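Local coordinates for protein 3-ketosteroid-delta4-5alpha-dehydrogenase (Rhodococcus jostii, PDB 4AT2) that is a flavoenzyme of steroid catabolism that binds FAD and 4-androstene-3,17-dione and probably introduces the delta4 double bond into 5alpha-3-ketosteroids, at residues Ala56-Glu59 with Ala60-Gly64; Tyr333-Glu336 with Asp337-Ser340; Gly344-Thr347 with Leu348-Asp352; Gly495-Tyr498 with Gly499-Gly503. All blocks are in the same frame, centred on the assembly; numbering follows the deposited sequence. Where two conformers were deposited one is given.

Contact 1: Ala56-Glu59 with Ala60-Gly64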
loop_
_atom_site.group_PDB
_atom_site.type_symbol
_atom_site.label_atom_id
_atom_site.label_comp_id
_atom_site.label_asym_id
_atom_site.label_seq_id
_atom_site.Cartn_x
_atom_site.Cartn_y
_atom_site.Cartn_z
ATOM N N ALA A 56 4.955 -18.433 22.339
ATOM C CA ALA A 56 6.417 -18.418 22.411
ATOM C C ALA A 56 6.876 -18.910 23.775
ATOM O O ALA A 56 7.811 -19.707 23.869
ATOM C CB ALA A 56 6.966 -17.023 22.145
ATOM N N SER A 57 6.205 -18.442 24.825
ATOM C CA SER A 57 6.601 -18.797 26.192
ATOM C C SER A 57 6.452 -20.294 26.450
ATOM O O SER A 57 7.312 -20.896 27.095
ATOM C CB SER A 57 5.841 -17.971 27.241
ATOM O OG SER A 57 4.545 -18.485 27.482
ATOM N N ILE A 58 5.380 -20.891 25.916
ATOM C CA ILE A 58 5.144 -22.326 26.099
ATOM C C ILE A 58 6.263 -23.137 25.466
ATOM O O ILE A 58 6.833 -24.026 26.112
ATOM C CB ILE A 58 3.765 -22.758 25.551
ATOM C CG1 ILE A 58 2.665 -22.183 26.443
ATOM C CG2 ILE A 58 3.649 -24.280 25.462
ATOM C CD1 ILE A 58 1.286 -22.211 25.801
ATOM N N GLU A 59 6.595 -22.820 24.215
ATOM C CA GLU A 59 7.635 -23.573 23.525
ATOM C C GLU A 59 8.994 -23.362 24.182
ATOM O O GLU A 59 9.747 -24.318 24.353
ATOM C CB GLU A 59 7.693 -23.235 22.031
ATOM C CG GLU A 59 6.490 -23.741 21.237
ATOM C CD GLU A 59 6.500 -25.243 20.969
ATOM O OE1 GLU A 59 7.270 -25.987 21.612
ATOM O OE2 GLU A 59 5.723 -25.705 20.111
ATOM N N ALA A 60 9.295 -22.125 24.572
ATOM C CA ALA A 60 10.602 -21.845 25.163
ATOM C C ALA A 60 10.754 -22.591 26.497
ATOM O O ALA A 60 11.817 -23.154 26.780
ATOM C CB ALA A 60 10.812 -20.347 25.343
ATOM N N ALA A 61 9.689 -22.611 27.296
ATOM C CA ALA A 61 9.705 -23.295 28.585
ATOM C C ALA A 61 9.799 -24.818 28.414
ATOM O O ALA A 61 10.529 -25.484 29.154
ATOM C CB ALA A 61 8.484 -22.919 29.405
ATOM N N ARG A 62 9.067 -25.360 27.448
ATOM C CA ARG A 62 9.160 -26.796 27.146
ATOM C C ARG A 62 10.561 -27.194 26.687
ATOM O O ARG A 62 11.005 -28.316 26.938
ATOM C CB ARG A 62 8.123 -27.215 26.104
ATOM C CG ARG A 62 6.729 -27.339 26.681
ATOM C CD ARG A 62 5.703 -27.691 25.623
ATOM N NE ARG A 62 4.370 -27.847 26.206
ATOM C CZ ARG A 62 3.249 -27.965 25.497
ATOM N NH1 ARG A 62 3.282 -27.944 24.168
ATOM N NH2 ARG A 62 2.088 -28.110 26.118
ATOM N N ALA A 63 11.255 -26.262 26.038
ATOM C CA ALA A 63 12.618 -26.483 25.570
ATOM C C ALA A 63 13.633 -26.416 26.712
ATOM O O ALA A 63 14.817 -26.667 26.498
ATOM C CB ALA A 63 12.972 -25.478 24.484
ATOM N N GLY A 64 13.170 -26.063 27.910
ATOM C CA GLY A 64 14.036 -25.988 29.092
ATOM C C GLY A 64 14.572 -24.609 29.443
ATOM O O GLY A 64 15.344 -24.467 30.402
HETATM O O HOH W 1 5.459 -28.084 22.307
#
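One water is gripped by Glu59 and Arg62, three residues apart on the same helix. The water donates to Glu59 OE1 at 2.9 Å and accepts from Arg62 NH1, lying at the edge of the guanidinium group and in its plane. The charges do not meet directly, since Glu59 OE1 and Arg62 NH1 are 5.1 Å apart, and the water relays between them. A bend at chi2 (-75°) brings OE1 to this water. Glu59 OE2 forms a salt bridge with Arg500 NE, so both carboxylate oxygens have partners, which probably favours the ionised acid. Arg62, by contrast, is extended from CG to NE and runs alongside Ile58, both side chains pointing the same way. Ile58 CG2 comes over the centre of one guanidinium face, 3.7 Å from Arg62 CZ, so that a methyl backs the flat charged group while its edge takes the water. Underneath, the backbone is regular helix: Ala60 N donates to Ala56 O at 2.9 Å, and Ala61, Arg62 and Ala63 repeat the pattern to Ser57, Ile58 and Glu59. The helix ends in a Schellman motif, with Gly64 N bonded back to Ala61 O. Gly64 has a phi of 97°, where a CB would press on the preceding carbonyl oxygen. Helix 51-62 links strands 45-47 and 67-70 in a beta-alpha-beta unit consistent with a Rossmann-type FAD-binding fold. Ala60 and Ala61 pack on Val67 of strand 67-70, Ile58 meets Leu208 of helix 202-214, and Trp138 of helix 132-141 borders Ile58, Glu59 and Arg62.

Contact 2: Tyr333-Glu336 with Asp337-Ser340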
loop_
_atom_site.group_PDB
_atom_site.type_symbol
_atom_site.label_atom_id
_atom_site.label_comp_id
_atom_site.label_asym_id
_atom_site.label_seq_id
_atom_site.Cartn_x
_atom_site.Cartn_y
_atom_site.Cartn_z
ATOM N N TYR A 333 -20.553 -4.354 -7.372
ATOM C CA TYR A 333 -19.079 -4.484 -7.417
ATOM C C TYR A 333 -18.507 -5.686 -6.666
ATOM O O TYR A 333 -17.318 -5.982 -6.805
ATOM C CB TYR A 333 -18.425 -3.192 -6.883
ATOM C CG TYR A 333 -18.775 -2.905 -5.433
ATOM C CD1 TYR A 333 -19.936 -2.186 -5.113
ATOM C CD2 TYR A 333 -17.942 -3.328 -4.387
ATOM C CE1 TYR A 333 -20.279 -1.919 -3.798
ATOM C CE2 TYR A 333 -18.274 -3.060 -3.055
ATOM C CZ TYR A 333 -19.436 -2.348 -2.773
ATOM O OH TYR A 333 -19.806 -2.079 -1.474
ATOM N N VAL A 334 -19.331 -6.365 -5.863
ATOM C CA VAL A 334 -18.853 -7.514 -5.071
ATOM C C VAL A 334 -20.000 -8.531 -4.895
ATOM O O VAL A 334 -21.135 -8.125 -4.688
ATOM C CB VAL A 334 -18.289 -7.047 -3.700
ATOM C CG1 VAL A 334 -19.372 -6.395 -2.823
ATOM C CG2 VAL A 334 -17.573 -8.179 -2.965
ATOM N N PRO A 335 -19.715 -9.849 -4.995
ATOM C CA PRO A 335 -20.813 -10.774 -4.685
ATOM C C PRO A 335 -21.182 -10.661 -3.202
ATOM O O PRO A 335 -20.298 -10.622 -2.334
ATOM C CB PRO A 335 -20.214 -12.151 -5.003
ATOM C CG PRO A 335 -18.725 -11.942 -4.804
ATOM C CD PRO A 335 -18.485 -10.573 -5.373
ATOM N N GLU A 336 -22.483 -10.592 -2.926
ATOM C CA GLU A 336 -22.951 -10.253 -1.579
ATOM C C GLU A 336 -22.848 -11.414 -0.594
ATOM O O GLU A 336 -23.152 -11.243 0.595
ATOM C CB GLU A 336 -24.371 -9.648 -1.623
ATOM C CG GLU A 336 -24.462 -8.289 -2.334
ATOM C CD GLU A 336 -24.533 -8.382 -3.858
ATOM O OE1 GLU A 336 -24.642 -9.509 -4.405
ATOM O OE2 GLU A 336 -24.479 -7.324 -4.531
ATOM N N ASP A 337 -22.402 -12.579 -1.083
ATOM C CA ASP A 337 -22.213 -13.751 -0.229
ATOM C C ASP A 337 -20.752 -14.035 0.105
ATOM O O ASP A 337 -20.453 -15.027 0.761
ATOM C CB ASP A 337 -22.901 -14.993 -0.823
ATOM C CG ASP A 337 -22.359 -15.382 -2.192
ATOM O OD1 ASP A 337 -21.624 -14.578 -2.817
ATOM O OD2 ASP A 337 -22.667 -16.510 -2.631
ATOM N N THR A 338 -19.846 -13.151 -0.301
ATOM C CA THR A 338 -18.464 -13.324 0.133
ATOM C C THR A 338 -18.300 -12.896 1.589
ATOM O O THR A 338 -19.234 -12.381 2.209
ATOM C CB THR A 338 -17.427 -12.638 -0.797
ATOM O OG1 THR A 338 -16.110 -13.080 -0.421
ATOM C CG2 THR A 338 -17.488 -11.120 -0.681
ATOM N N TYR A 339 -17.115 -13.161 2.132
ATOM C CA TYR A 339 -16.742 -12.733 3.473
ATOM C C TYR A 339 -16.963 -11.226 3.634
ATOM O O TYR A 339 -16.546 -10.432 2.789
ATOM C CB TYR A 339 -15.265 -13.097 3.677
ATOM C CG TYR A 339 -14.579 -12.549 4.911
ATOM C CD1 TYR A 339 -15.148 -12.681 6.171
ATOM C CD2 TYR A 339 -13.327 -11.934 4.808
ATOM C CE1 TYR A 339 -14.504 -12.188 7.302
ATOM C CE2 TYR A 339 -12.668 -11.452 5.928
ATOM C CZ TYR A 339 -13.271 -11.584 7.169
ATOM O OH TYR A 339 -12.623 -11.107 8.291
ATOM N N SER A 340 -17.616 -10.829 4.717
ATOM C CA SER A 340 -17.924 -9.408 4.878
ATOM C C SER A 340 -16.672 -8.527 5.057
ATOM O O SER A 340 -16.712 -7.337 4.769
ATOM C CB SER A 340 -19.007 -9.188 5.938
ATOM O OG SER A 340 -20.279 -9.574 5.409
#
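Asp337 folds its side chain back over Pro335 at a type I beta turn that runs from Pro335 to Thr338. From its CB, next to the preceding peptide, the chain rises with CG between the backbone N and the carbonyl carbon (chi1 61°), and this directs the carboxylate back across the turn. OD1 then comes to 3.6 Å from Pro335 CB, an approach to a carbon of the proline ring. OD2, the other branch, forms a salt bridge with Lys424. The turn itself is closed by one backbone hydrogen bond, Thr338 N to Pro335 O at 3.3 Å. It is straight at the hydrogen (170°), yet the donor stands well above the carbonyl plane and not on a lone pair. Beside this bond the Thr338 methyl wedges in: CG2 is 3.3 Å from Pro335 O and 3.7 Å from Val334 CG2, the valine and threonine side chains crossing at about a right angle. Val334 also leans on Ile343 and Met346, which carries the apolar cluster onto helix 340-350. Tyr339 follows at the N-cap position of that helix; its OH bonds Ser488 OG, and its side chain belongs to the pocket of the bound 4-androstene-3,17-dione. Two consecutive acids lie on the turn, Glu336 OE1 and Asp337 OD1 being 6.1 Å apart. Glu336 OE1 meets Arg332 and Lys423, and its OE2 accepts from Leu325 N. With basic partners for both, each carboxylate probably stays charged, and their mutual repulsion is likely to be offset in this largely buried turn.

Contact 3: Gly344-Thr347 with Leu348-Asp352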
loop_
_atom_site.group_PDB
_atom_site.type_symbol
_atom_site.label_atom_id
_atom_site.label_comp_id
_atom_site.label_asym_id
_atom_site.label_seq_id
_atom_site.Cartn_x
_atom_site.Cartn_y
_atom_site.Cartn_z
ATOM N N GLY A 344 -15.752 -5.294 2.972
ATOM C CA GLY A 344 -15.148 -4.105 3.589
ATOM C C GLY A 344 -13.965 -3.593 2.786
ATOM O O GLY A 344 -13.893 -2.398 2.473
ATOM N N GLN A 345 -13.034 -4.488 2.446
ATOM C CA GLN A 345 -11.865 -4.090 1.653
ATOM C C GLN A 345 -12.280 -3.575 0.279
ATOM O O GLN A 345 -11.773 -2.557 -0.172
ATOM C CB GLN A 345 -10.886 -5.256 1.479
ATOM C CG GLN A 345 -10.056 -5.551 2.723
ATOM C CD GLN A 345 -8.824 -6.388 2.400
ATOM O OE1 GLN A 345 -8.762 -7.058 1.351
ATOM N NE2 GLN A 345 -7.832 -6.351 3.297
ATOM N N MET A 346 -13.200 -4.267 -0.393
ATOM C CA MET A 346 -13.579 -3.808 -1.731
ATOM C C MET A 346 -14.224 -2.424 -1.659
ATOM O O MET A 346 -13.986 -1.561 -2.514
ATOM C CB MET A 346 -14.527 -4.796 -2.415
ATOM C CG MET A 346 -13.992 -6.204 -2.607
ATOM S SD MET A 346 -12.464 -6.327 -3.566
ATOM C CE MET A 346 -11.217 -6.446 -2.277
ATOM N N THR A 347 -15.040 -2.223 -0.633
ATOM C CA THR A 347 -15.760 -0.962 -0.463
ATOM C C THR A 347 -14.799 0.195 -0.182
ATOM O O THR A 347 -14.827 1.209 -0.876
ATOM C CB THR A 347 -16.836 -1.077 0.637
ATOM O OG1 THR A 347 -17.738 -2.141 0.288
ATOM C CG2 THR A 347 -17.629 0.239 0.767
ATOM N N LEU A 348 -13.950 0.028 0.827
ATOM C CA LEU A 348 -13.008 1.077 1.202
ATOM C C LEU A 348 -11.949 1.295 0.136
ATOM O O LEU A 348 -11.671 2.433 -0.232
ATOM C CB LEU A 348 -12.322 0.741 2.530
ATOM C CG LEU A 348 -11.252 1.735 3.001
ATOM C CD1 LEU A 348 -11.884 3.097 3.282
ATOM C CD2 LEU A 348 -10.599 1.185 4.255
ATOM N N PHE A 349 -11.369 0.205 -0.364
ATOM C CA PHE A 349 -10.234 0.328 -1.281
ATOM C C PHE A 349 -10.676 0.816 -2.656
ATOM O O PHE A 349 -10.020 1.686 -3.254
ATOM C CB PHE A 349 -9.499 -1.012 -1.487
ATOM C CG PHE A 349 -8.825 -1.584 -0.256
ATOM C CD1 PHE A 349 -8.706 -0.869 0.940
ATOM C CD2 PHE A 349 -8.267 -2.859 -0.331
ATOM C CE1 PHE A 349 -8.067 -1.441 2.038
ATOM C CE2 PHE A 349 -7.634 -3.437 0.765
ATOM C CZ PHE A 349 -7.532 -2.724 1.950
ATOM N N HIS A 350 -11.761 0.241 -3.180
ATOM C CA HIS A 350 -12.057 0.386 -4.610
ATOM C C HIS A 350 -13.283 1.173 -4.959
ATOM O O HIS A 350 -13.458 1.532 -6.134
ATOM C CB HIS A 350 -12.108 -0.985 -5.283
ATOM C CG HIS A 350 -10.921 -1.847 -4.962
ATOM N ND1 HIS A 350 -9.651 -1.403 -5.090
ATOM C CD2 HIS A 350 -10.833 -3.160 -4.504
ATOM C CE1 HIS A 350 -8.800 -2.374 -4.724
ATOM N NE2 HIS A 350 -9.520 -3.450 -4.372
ATOM N N GLN A 351 -14.134 1.438 -3.962
ATOM C CA GLN A 351 -15.389 2.168 -4.197
ATOM C C GLN A 351 -15.479 3.479 -3.418
ATOM O O GLN A 351 -16.591 3.994 -3.156
ATOM C CB GLN A 351 -16.628 1.289 -3.919
ATOM C CG GLN A 351 -16.617 -0.092 -4.585
ATOM C CD GLN A 351 -16.434 -0.065 -6.099
ATOM O OE1 GLN A 351 -16.901 0.846 -6.789
ATOM N NE2 GLN A 351 -15.748 -1.080 -6.623
ATOM N N ASP A 352 -14.310 4.008 -3.053
ATOM C CA ASP A 352 -14.191 5.267 -2.303
ATOM C C ASP A 352 -15.046 5.277 -1.037
ATOM O O ASP A 352 -15.583 6.314 -0.636
ATOM C CB ASP A 352 -14.533 6.465 -3.191
ATOM C CG ASP A 352 -14.001 7.765 -2.635
ATOM O OD1 ASP A 352 -12.917 7.746 -2.013
ATOM O OD2 ASP A 352 -14.662 8.807 -2.818
#
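Gln345 and Phe349, one turn apart on helix 340-350, pack side by side just where the helix widens into a pi-type turn at its C-terminal end. Of the backbone bonds, Leu348 N to Gly344 O is short (2.9 Å). At the end Gln351 N still reaches Thr347 O, but at 3.2 Å and from above the carbonyl plane. The aromatic contacts differ in kind. Gln345 CB makes a CH-pi contact over the Phe349 face, 4.2 Å from the centroid and 26° off the normal, while Gln345 CD, further out, touches Phe349 CE2 at 3.6 Å with amide and ring planes 37° apart. Replacing Phe349 with an alanine would probably open a gap beside the aliphatic run of Gln345 and take away the cation-pi partner of Arg276. Met346 instead brings its sulfur to a ring edge: SD lies in the His350 plane, 4.8 Å from the centroid, its closest ring atom being CD2. The polar ends find partners beyond the two segments. Gln345 NE2 donates to the carbonyl oxygens of Thr309 and Gly484, and Gln351 OE1 meets Asn327 ND2. At the dimer interface His350 ND1 is hydrogen-bonded to ND1 of His350 of the second subunit, the two rings meeting with their planes about 55° apart.

Contact 4: Gly495-Tyr498 with Gly499-Gly503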
loop_
_atom_site.group_PDB
_atom_site.type_symbol
_atom_site.label_atom_id
_atom_site.label_comp_id
_atom_site.label_asym_id
_atom_site.label_seq_id
_atom_site.Cartn_x
_atom_site.Cartn_y
_atom_site.Cartn_z
ATOM N N GLY A 495 -0.235 -15.719 14.629
ATOM C CA GLY A 495 0.354 -15.277 15.898
ATOM C C GLY A 495 0.690 -16.469 16.780
ATOM O O GLY A 495 1.784 -16.554 17.342
ATOM N N SER A 496 -0.241 -17.416 16.896
ATOM C CA SER A 496 0.045 -18.617 17.702
ATOM C C SER A 496 1.053 -19.542 17.011
ATOM O O SER A 496 1.959 -20.063 17.663
ATOM C CB SER A 496 -1.233 -19.374 18.061
ATOM O OG SER A 496 -1.946 -19.766 16.893
ATOM N N PHE A 497 0.911 -19.721 15.697
ATOM C CA PHE A 497 1.793 -20.627 14.948
ATOM C C PHE A 497 3.238 -20.115 14.978
ATOM O O PHE A 497 4.179 -20.867 15.297
ATOM C CB PHE A 497 1.291 -20.739 13.494
ATOM C CG PHE A 497 2.000 -21.783 12.670
ATOM C CD1 PHE A 497 3.255 -21.530 12.110
ATOM C CD2 PHE A 497 1.382 -23.003 12.404
ATOM C CE1 PHE A 497 3.901 -22.498 11.341
ATOM C CE2 PHE A 497 2.015 -23.967 11.625
ATOM C CZ PHE A 497 3.278 -23.720 11.098
ATOM N N TYR A 498 3.418 -18.843 14.631
ATOM C CA TYR A 498 4.774 -18.253 14.587
ATOM C C TYR A 498 5.293 -17.816 15.956
ATOM O O TYR A 498 6.505 -17.709 16.151
ATOM C CB TYR A 498 4.918 -17.190 13.474
ATOM C CG TYR A 498 4.862 -17.904 12.144
ATOM C CD1 TYR A 498 5.876 -18.783 11.781
ATOM C CD2 TYR A 498 3.752 -17.786 11.310
ATOM C CE1 TYR A 498 5.820 -19.504 10.598
ATOM C CE2 TYR A 498 3.675 -18.502 10.128
ATOM C CZ TYR A 498 4.714 -19.351 9.776
ATOM O OH TYR A 498 4.630 -20.074 8.611
ATOM N N GLY A 499 4.378 -17.628 16.906
ATOM C CA GLY A 499 4.749 -17.487 18.324
ATOM C C GLY A 499 5.482 -18.739 18.784
ATOM O O GLY A 499 6.574 -18.654 19.344
ATOM N N ARG A 500 4.897 -19.908 18.522
ATOM C CA ARG A 500 5.588 -21.179 18.799
ATOM C C ARG A 500 7.002 -21.206 18.216
ATOM O O ARG A 500 7.974 -21.522 18.918
ATOM C CB ARG A 500 4.784 -22.366 18.253
ATOM C CG ARG A 500 3.526 -22.689 19.051
ATOM C CD ARG A 500 2.776 -23.845 18.394
ATOM N NE ARG A 500 3.583 -25.068 18.389
ATOM C CZ ARG A 500 3.338 -26.128 17.622
ATOM N NH1 ARG A 500 2.300 -26.139 16.791
ATOM N NH2 ARG A 500 4.135 -27.185 17.694
ATOM N N ARG A 501 7.112 -20.860 16.938
ATOM C CA ARG A 501 8.392 -20.891 16.235
ATOM C C ARG A 501 9.390 -19.927 16.896
ATOM O O ARG A 501 10.575 -20.248 17.019
ATOM C CB ARG A 501 8.214 -20.550 14.751
ATOM C CG ARG A 501 7.485 -21.625 13.951
ATOM C CD ARG A 501 8.382 -22.831 13.645
ATOM N NE ARG A 501 7.629 -23.866 12.927
ATOM C CZ ARG A 501 7.385 -23.857 11.615
ATOM N NH1 ARG A 501 7.859 -22.885 10.844
ATOM N NH2 ARG A 501 6.673 -24.838 11.069
ATOM N N ALA A 502 8.905 -18.763 17.336
ATOM C CA ALA A 502 9.791 -17.786 17.976
ATOM C C ALA A 502 10.322 -18.343 19.288
ATOM O O ALA A 502 11.496 -18.140 19.617
ATOM C CB ALA A 502 9.068 -16.467 18.229
ATOM N N GLY A 503 9.464 -19.023 20.050
ATOM C CA GLY A 503 9.893 -19.593 21.339
ATOM C C GLY A 503 10.911 -20.708 21.151
ATOM O O GLY A 503 11.889 -20.803 21.888
#
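Phe497 and Arg501 lie side by side along the helix, and Phe497 CE1 comes over one face of the guanidinium group, offset toward its rim, at 3.7 Å from Arg501 CZ. Tyr498 flanks the arginine too, with CD1 3.9 Å from Arg501 CG and its ring almost perpendicular to the guanidinium plane. The bend at chi2 (-76°) lays the guanidinium group against Phe497 and within reach of Asp127. Arg501 NH1 makes a salt bridge to Asp127 OD2 and donates to Val456 O; the same OD2 is hydrogen-bonded to Tyr498 OH, so one carboxylate oxygen is shared by both side chains. A leucine in place of Arg501 would probably leave Asp127 without its ionic mate and Val456 O without this donor. In the backbone, Gly499 N donates to Gly495 O at 2.8 Å and Arg500 N to Ser496 O at 3.1 Å; Arg501 N reaches Phe497 O only weakly, at 3.4 Å. Tyr498 O is doubly used, by Ala502 N and Ser458 OG. Ser496 OG finds Leu492 O and His135 NE2, and Arg500 NE forms a salt bridge with Glu59 while NH1 pairs with Glu134. With the backbone as placed, a CB on Gly499 would clash with Gly495 O. The segments are part of helix 490-507, which carries Ser496 and Arg500 against Ile51 and Ala55 of helix 51-62, while Phe497 and Tyr498 face helix 122-130.

In the fold
Each contact joins neighbouring residues of one continuous stretch, so none closes a long loop; the four follow in series and neither nest nor cross. Contact 1 comes first, at the end of helix 51-62. Contact 2 turns the loop after strand 324-326, and contact 3 soon follows on helix 340-350; these two touch, through a probable hydrogen bond between Tyr333 OH and Thr347 OG1 (2.7 Å). Contact 4 lies on helix 490-507, near the C terminus, yet returns to contact 1, where Ala56 CB packs 3.3 Å from Gly499 O. Contacts 1 and 4 thus pair two helices near FAD, whereas contacts 2 and 3, across the chain's centre, lie toward the steroid and the dimer partner.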